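Side-chain contacts in hydrogenase 2 maturation peptidase (Thaumarchaeota archaeon SCGC AB-539-E09, PDB 5TTX), which probably cleaves the C-terminal extension from the large subunit of a [NiFe] hydrogenase once nickel has been inserted, a late step in enzyme maturation: residues P27-L32 with A149-V154; M36-Y41 with L153-L158. All coordinates share one frame; numbering follows the deposited sequence.

Contact 1 (P27-L32 with A149-V154); sequences PRVVDL and AAVDLV
Val-151 of helix 141-158 meets Val-29 and Leu-32, one turn apart on helix 25-34, in a contact made entirely of apolar side chains. The CG2 methyl of Val-151 does most of the touching. It presses on CD1 of Leu-32 at 3.6 Å and on CB of Leu-32 at 3.7 Å, so it sits against the flank of the leucine, the two side chains lying roughly perpendicular. The same methyl is 4.1 Å from Val-29 CG1; here the valines point past one another, each directed at the opposing helix. With CG1 of Val-29 anti to the backbone N (chi1 170°), the other branch, CG2, is turned to Ala-150 and rests 3.8 Å from Ala-150 CB.

The backbones come nearest between Val-29 CA and Val-151 CA, 6.5 Å apart. The axes of the two short segments cross at -68° with a closest approach of 9.8 Å. Both helices also pack on the sheet, Val-30 on Ala-44 of strand 42-48 and Ala-150 on Leu-79 of strand 79-83, as layers do in an alpha/beta sandwich.

Polar groups lie off this interface: Asp-31 forms a salt bridge with Arg-18. With only methyl and methylene groups meeting, the two helices are held here by shape and hydrophobic burial, not by directional bonds.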
loop_
_atom_site.group_PDB
_atom_site.type_symbol
_atom_site.label_atom_id
_atom_site.label_comp_id
_atom_site.label_asym_id
_atom_site.label_seq_id
_atom_site.Cartn_x
_atom_site.Cartn_y
_atom_site.Cartn_z
ATOM N N PRO A 27 -19.720 31.860 -29.474
ATOM C CA PRO A 27 -18.862 32.273 -30.601
ATOM C C PRO A 27 -19.048 33.718 -30.996
ATOM O O PRO A 27 -18.085 34.359 -31.447
ATOM C CB PRO A 27 -19.290 31.329 -31.733
ATOM C CG PRO A 27 -19.772 30.053 -31.009
ATOM C CD PRO A 27 -20.401 30.567 -29.717
ATOM N N ARG A 28 -20.263 34.257 -30.850
ATOM C CA ARG A 28 -20.484 35.650 -31.213
ATOM C C ARG A 28 -19.852 36.606 -30.192
ATOM O O ARG A 28 -19.441 37.708 -30.561
ATOM C CB ARG A 28 -21.981 35.912 -31.386
ATOM C CG ARG A 28 -22.586 35.328 -32.696
ATOM C CD ARG A 28 -22.203 36.152 -33.948
ATOM N NE ARG A 28 -22.680 37.513 -33.795
ATOM C CZ ARG A 28 -23.861 37.944 -34.233
ATOM N NH1 ARG A 28 -24.687 37.117 -34.886
ATOM N NH2 ARG A 28 -24.217 39.199 -34.010
ATOM N N VAL A 29 -19.749 36.205 -28.919
ATOM C CA VAL A 29 -18.987 37.003 -27.962
ATOM C C VAL A 29 -17.512 36.994 -28.339
ATOM O O VAL A 29 -16.837 38.029 -28.292
ATOM C CB VAL A 29 -19.188 36.498 -26.519
ATOM C CG1 VAL A 29 -18.180 37.215 -25.574
ATOM C CG2 VAL A 29 -20.639 36.722 -26.040
ATOM N N VAL A 30 -16.990 35.834 -28.734
ATOM C CA VAL A 30 -15.604 35.784 -29.193
ATOM C C VAL A 30 -15.386 36.750 -30.352
ATOM O O VAL A 30 -14.360 37.440 -30.406
ATOM C CB VAL A 30 -15.217 34.342 -29.562
ATOM C CG1 VAL A 30 -13.839 34.298 -30.243
ATOM C CG2 VAL A 30 -15.222 33.496 -28.298
ATOM N N ASP A 31 -16.349 36.827 -31.291
ATOM C CA ASP A 31 -16.241 37.793 -32.383
ATOM C C ASP A 31 -16.088 39.209 -31.850
ATOM O O ASP A 31 -15.248 39.973 -32.338
ATOM C CB ASP A 31 -17.467 37.739 -33.298
ATOM C CG ASP A 31 -17.584 36.443 -34.063
ATOM O OD1 ASP A 31 -16.669 35.591 -33.967
ATOM O OD2 ASP A 31 -18.603 36.286 -34.770
ATOM N N LEU A 32 -16.895 39.586 -30.853
ATOM C CA LEU A 32 -16.757 40.920 -30.277
ATOM C C LEU A 32 -15.377 41.113 -29.668
ATOM O O LEU A 32 -14.714 42.125 -29.925
ATOM C CB LEU A 32 -17.846 41.169 -29.237
ATOM C CG LEU A 32 -19.259 41.322 -29.794
ATOM C CD1 LEU A 32 -20.244 41.479 -28.635
ATOM C CD2 LEU A 32 -19.352 42.542 -30.776
ATOM N N ALA A 149 -23.269 42.546 -23.044
ATOM C CA ALA A 149 -23.200 42.399 -21.595
ATOM C C ALA A 149 -22.164 41.349 -21.199
ATOM O O ALA A 149 -21.399 41.541 -20.243
ATOM C CB ALA A 149 -24.577 42.025 -21.045
ATOM N N ALA A 150 -22.121 40.237 -21.931
ATOM C CA ALA A 150 -21.140 39.212 -21.630
ATOM C C ALA A 150 -19.739 39.755 -21.830
ATOM O O ALA A 150 -18.833 39.448 -21.048
ATOM C CB ALA A 150 -21.383 37.972 -22.496
ATOM N N VAL A 151 -19.554 40.600 -22.850
ATOM C CA VAL A 151 -18.245 41.207 -23.082
ATOM C C VAL A 151 -17.792 41.961 -21.835
ATOM O O VAL A 151 -16.659 41.808 -21.373
ATOM C CB VAL A 151 -18.297 42.116 -24.326
ATOM C CG1 VAL A 151 -17.123 43.126 -24.356
ATOM C CG2 VAL A 151 -18.289 41.273 -25.579
ATOM N N ASP A 152 -18.692 42.753 -21.249
ATOM C CA ASP A 152 -18.365 43.450 -20.012
ATOM C C ASP A 152 -18.004 42.480 -18.898
ATOM O O ASP A 152 -17.054 42.732 -18.140
ATOM C CB ASP A 152 -19.523 44.342 -19.578
ATOM C CG ASP A 152 -19.739 45.511 -20.519
ATOM O OD1 ASP A 152 -18.807 45.847 -21.301
ATOM O OD2 ASP A 152 -20.847 46.091 -20.472
ATOM N N LEU A 153 -18.756 41.372 -18.764
ATOM C CA LEU A 153 -18.437 40.415 -17.708
ATOM C C LEU A 153 -17.055 39.828 -17.919
ATOM O O LEU A 153 -16.283 39.669 -16.967
ATOM C CB LEU A 153 -19.462 39.288 -17.659
ATOM C CG LEU A 153 -20.780 39.572 -16.969
ATOM C CD1 LEU A 153 -21.647 38.290 -16.952
ATOM C CD2 LEU A 153 -20.527 40.089 -15.576
ATOM N N VAL A 154 -16.729 39.508 -19.168
ATOM C CA VAL A 154 -15.396 39.026 -19.510
ATOM C C VAL A 154 -14.337 40.059 -19.151
ATOM O O VAL A 154 -13.307 39.739 -18.539
ATOM C CB VAL A 154 -15.341 38.669 -21.001
ATOM C CG1 VAL A 154 -13.900 38.432 -21.432
ATOM C CG2 VAL A 154 -16.197 37.462 -21.254
#

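Contact 2 (M36-Y41 with L153-L158); sequences MSLPDY and LVLEAL
Leu-155, on the last turns of helix 141-158, spreads its two methyls between Met-36 and Leu-38 of the loop that follows helix 25-34. Its CB does not aim straight at the loop; CG, anti to the carbonyl carbon (chi1 -69°), carries the branches across. CD1 meets the CE methyl of Met-36, a selenomethionine, end against end at 3.9 Å. The bend about the last torsion of Met-36 (chi3 90°) turns that methyl away from the line of its own chain. CD2 of Leu-155 takes the other neighbour, lying 3.9 Å from CD2 of Leu-38, and these two leucines pass at a slant. Leu-38 also packs on Leu-33 of helix 25-34, and Leu-155 on Leu-160 near the C-terminus.

The loop 36-41 is the return leg of a beta-alpha-beta crossover: strand 10-15, helix 25-34 and then strand 42-48, parallel and adjacent to the first strand. Helix 141-158 therefore touches the crossover at its connection as well as at its helix.

Farther along, Leu-158 directs its side chain toward the loop and also rests on Val-10 of strand 10-15. Its carbonyl O accepts a hydrogen bond from a water at 2.8 Å. That water lies in the plane of the Tyr-41 ring, at its edge, but its 2.4 Å separation from Tyr-41 OH is unusually short, leaving the second half of the bridge doubtful. Tyr-41 OH itself stands 4.5 Å from Leu-158 O.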
loop_
_atom_site.group_PDB
_atom_site.type_symbol
_atom_site.label_atom_id
_atom_site.label_comp_id
_atom_site.label_asym_id
_atom_site.label_seq_id
_atom_site.Cartn_x
_atom_site.Cartn_y
_atom_site.Cartn_z
HETATM N N MSE A 36 -11.823 43.749 -30.453
HETATM C CA MSE A 36 -11.292 44.767 -29.567
HETATM C C MSE A 36 -9.809 44.533 -29.477
HETATM O O MSE A 36 -9.285 43.598 -30.072
HETATM C CB MSE A 36 -11.947 44.709 -28.201
HETATM C CG MSE A 36 -13.446 44.700 -28.288
HETATM SE SE MSE A 36 -14.264 44.321 -26.571
HETATM C CE MSE A 36 -14.416 46.165 -25.906
ATOM N N SER A 37 -9.114 45.363 -28.736
ATOM C CA SER A 37 -7.658 45.289 -28.720
ATOM C C SER A 37 -7.274 44.734 -27.359
ATOM O O SER A 37 -7.050 45.480 -26.407
ATOM C CB SER A 37 -7.023 46.656 -28.998
ATOM O OG SER A 37 -7.609 47.255 -30.145
ATOM N N LEU A 38 -7.238 43.504 -27.278
ATOM C CA LEU A 38 -6.967 42.736 -26.079
ATOM C C LEU A 38 -5.482 42.410 -25.968
ATOM O O LEU A 38 -4.801 42.218 -26.983
ATOM C CB LEU A 38 -7.766 41.446 -26.089
ATOM C CG LEU A 38 -9.271 41.619 -25.894
ATOM C CD1 LEU A 38 -9.949 40.260 -25.832
ATOM C CD2 LEU A 38 -9.568 42.421 -24.640
ATOM N N PRO A 39 -4.968 42.349 -24.742
ATOM C CA PRO A 39 -3.569 41.946 -24.548
ATOM C C PRO A 39 -3.284 40.604 -25.211
ATOM O O PRO A 39 -4.158 39.729 -25.296
ATOM C CB PRO A 39 -3.431 41.856 -23.025
ATOM C CG PRO A 39 -4.625 42.575 -22.463
ATOM C CD PRO A 39 -5.705 42.498 -23.477
ATOM N N ASP A 40 -2.041 40.451 -25.681
ATOM C CA ASP A 40 -1.629 39.229 -26.372
ATOM C C ASP A 40 -1.865 37.985 -25.531
ATOM O O ASP A 40 -2.087 36.898 -26.085
ATOM C CB ASP A 40 -0.149 39.298 -26.756
ATOM C CG ASP A 40 0.087 40.054 -28.049
ATOM O OD1 ASP A 40 1.140 40.720 -28.159
ATOM O OD2 ASP A 40 -0.779 39.990 -28.955
ATOM N N TYR A 41 -1.829 38.110 -24.200
ATOM C CA TYR A 41 -1.910 36.910 -23.379
ATOM C C TYR A 41 -3.330 36.340 -23.313
ATOM O O TYR A 41 -3.506 35.192 -22.889
ATOM C CB TYR A 41 -1.332 37.192 -21.976
ATOM C CG TYR A 41 -2.182 38.090 -21.116
ATOM C CD1 TYR A 41 -3.304 37.587 -20.453
ATOM C CD2 TYR A 41 -1.869 39.430 -20.947
ATOM C CE1 TYR A 41 -4.116 38.401 -19.685
ATOM C CE2 TYR A 41 -2.652 40.246 -20.136
ATOM C CZ TYR A 41 -3.781 39.719 -19.524
ATOM O OH TYR A 41 -4.582 40.502 -18.739
ATOM N N LEU A 153 -18.756 41.372 -18.764
ATOM C CA LEU A 153 -18.437 40.415 -17.708
ATOM C C LEU A 153 -17.055 39.828 -17.919
ATOM O O LEU A 153 -16.283 39.669 -16.967
ATOM C CB LEU A 153 -19.462 39.288 -17.659
ATOM C CG LEU A 153 -20.780 39.572 -16.969
ATOM C CD1 LEU A 153 -21.647 38.290 -16.952
ATOM C CD2 LEU A 153 -20.527 40.089 -15.576
ATOM N N VAL A 154 -16.729 39.508 -19.168
ATOM C CA VAL A 154 -15.396 39.026 -19.510
ATOM C C VAL A 154 -14.337 40.059 -19.151
ATOM O O VAL A 154 -13.307 39.739 -18.539
ATOM C CB VAL A 154 -15.341 38.669 -21.001
ATOM C CG1 VAL A 154 -13.900 38.432 -21.432
ATOM C CG2 VAL A 154 -16.197 37.462 -21.254
ATOM N N LEU A 155 -14.556 41.314 -19.542
ATOM C CA LEU A 155 -13.527 42.316 -19.275
ATOM C C LEU A 155 -13.376 42.554 -17.779
ATOM O O LEU A 155 -12.255 42.744 -17.300
ATOM C CB LEU A 155 -13.839 43.622 -20.013
ATOM C CG LEU A 155 -13.739 43.620 -21.550
ATOM C CD1 LEU A 155 -14.100 44.997 -22.156
ATOM C CD2 LEU A 155 -12.351 43.208 -22.023
ATOM N N GLU A 156 -14.474 42.502 -17.017
ATOM C CA GLU A 156 -14.351 42.727 -15.581
ATOM C C GLU A 156 -13.623 41.580 -14.914
ATOM O O GLU A 156 -12.768 41.801 -14.050
ATOM C CB GLU A 156 -15.706 42.895 -14.929
ATOM C CG GLU A 156 -16.449 44.129 -15.347
ATOM C CD GLU A 156 -17.909 44.044 -14.955
ATOM O OE1 GLU A 156 -18.639 45.033 -15.183
ATOM O OE2 GLU A 156 -18.311 42.984 -14.413
ATOM N N ALA A 157 -13.959 40.349 -15.306
ATOM C CA ALA A 157 -13.294 39.174 -14.768
ATOM C C ALA A 157 -11.791 39.252 -14.948
ATOM O O ALA A 157 -11.041 38.759 -14.102
ATOM C CB ALA A 157 -13.825 37.918 -15.458
ATOM N N LEU A 158 -11.336 39.870 -16.031
ATOM C CA LEU A 158 -9.925 39.956 -16.368
ATOM C C LEU A 158 -9.275 41.255 -15.917
ATOM O O LEU A 158 -8.068 41.429 -16.117
ATOM C CB LEU A 158 -9.740 39.787 -17.882
ATOM C CG LEU A 158 -10.181 38.429 -18.429
ATOM C CD1 LEU A 158 -10.062 38.352 -19.957
ATOM C CD2 LEU A 158 -9.344 37.345 -17.763
HETATM O O HOH W 1 -6.215 39.652 -17.193
#

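Overall arrangement
Contacts 1 and 2 follow each other along helix 141-158 and share Leu-153 and Val-154, their centres about 10 Å apart. They join directly where Met-36 SE packs on Val-151 CG1 at 3.8 Å, so Val-151 serves helix 25-34 with one branch and the loop with the other. The character changes along the way: contact 1 is buried, about 12 Å from the centre of the chain, whereas contact 2 lies near the surface, its centre about 15 Å out. Both bind one crossover unit, helix 25-34 and the loop behind it, to the C-terminal helix. Neither contact includes a metal or ligand, and no other chain of the assembly touches them.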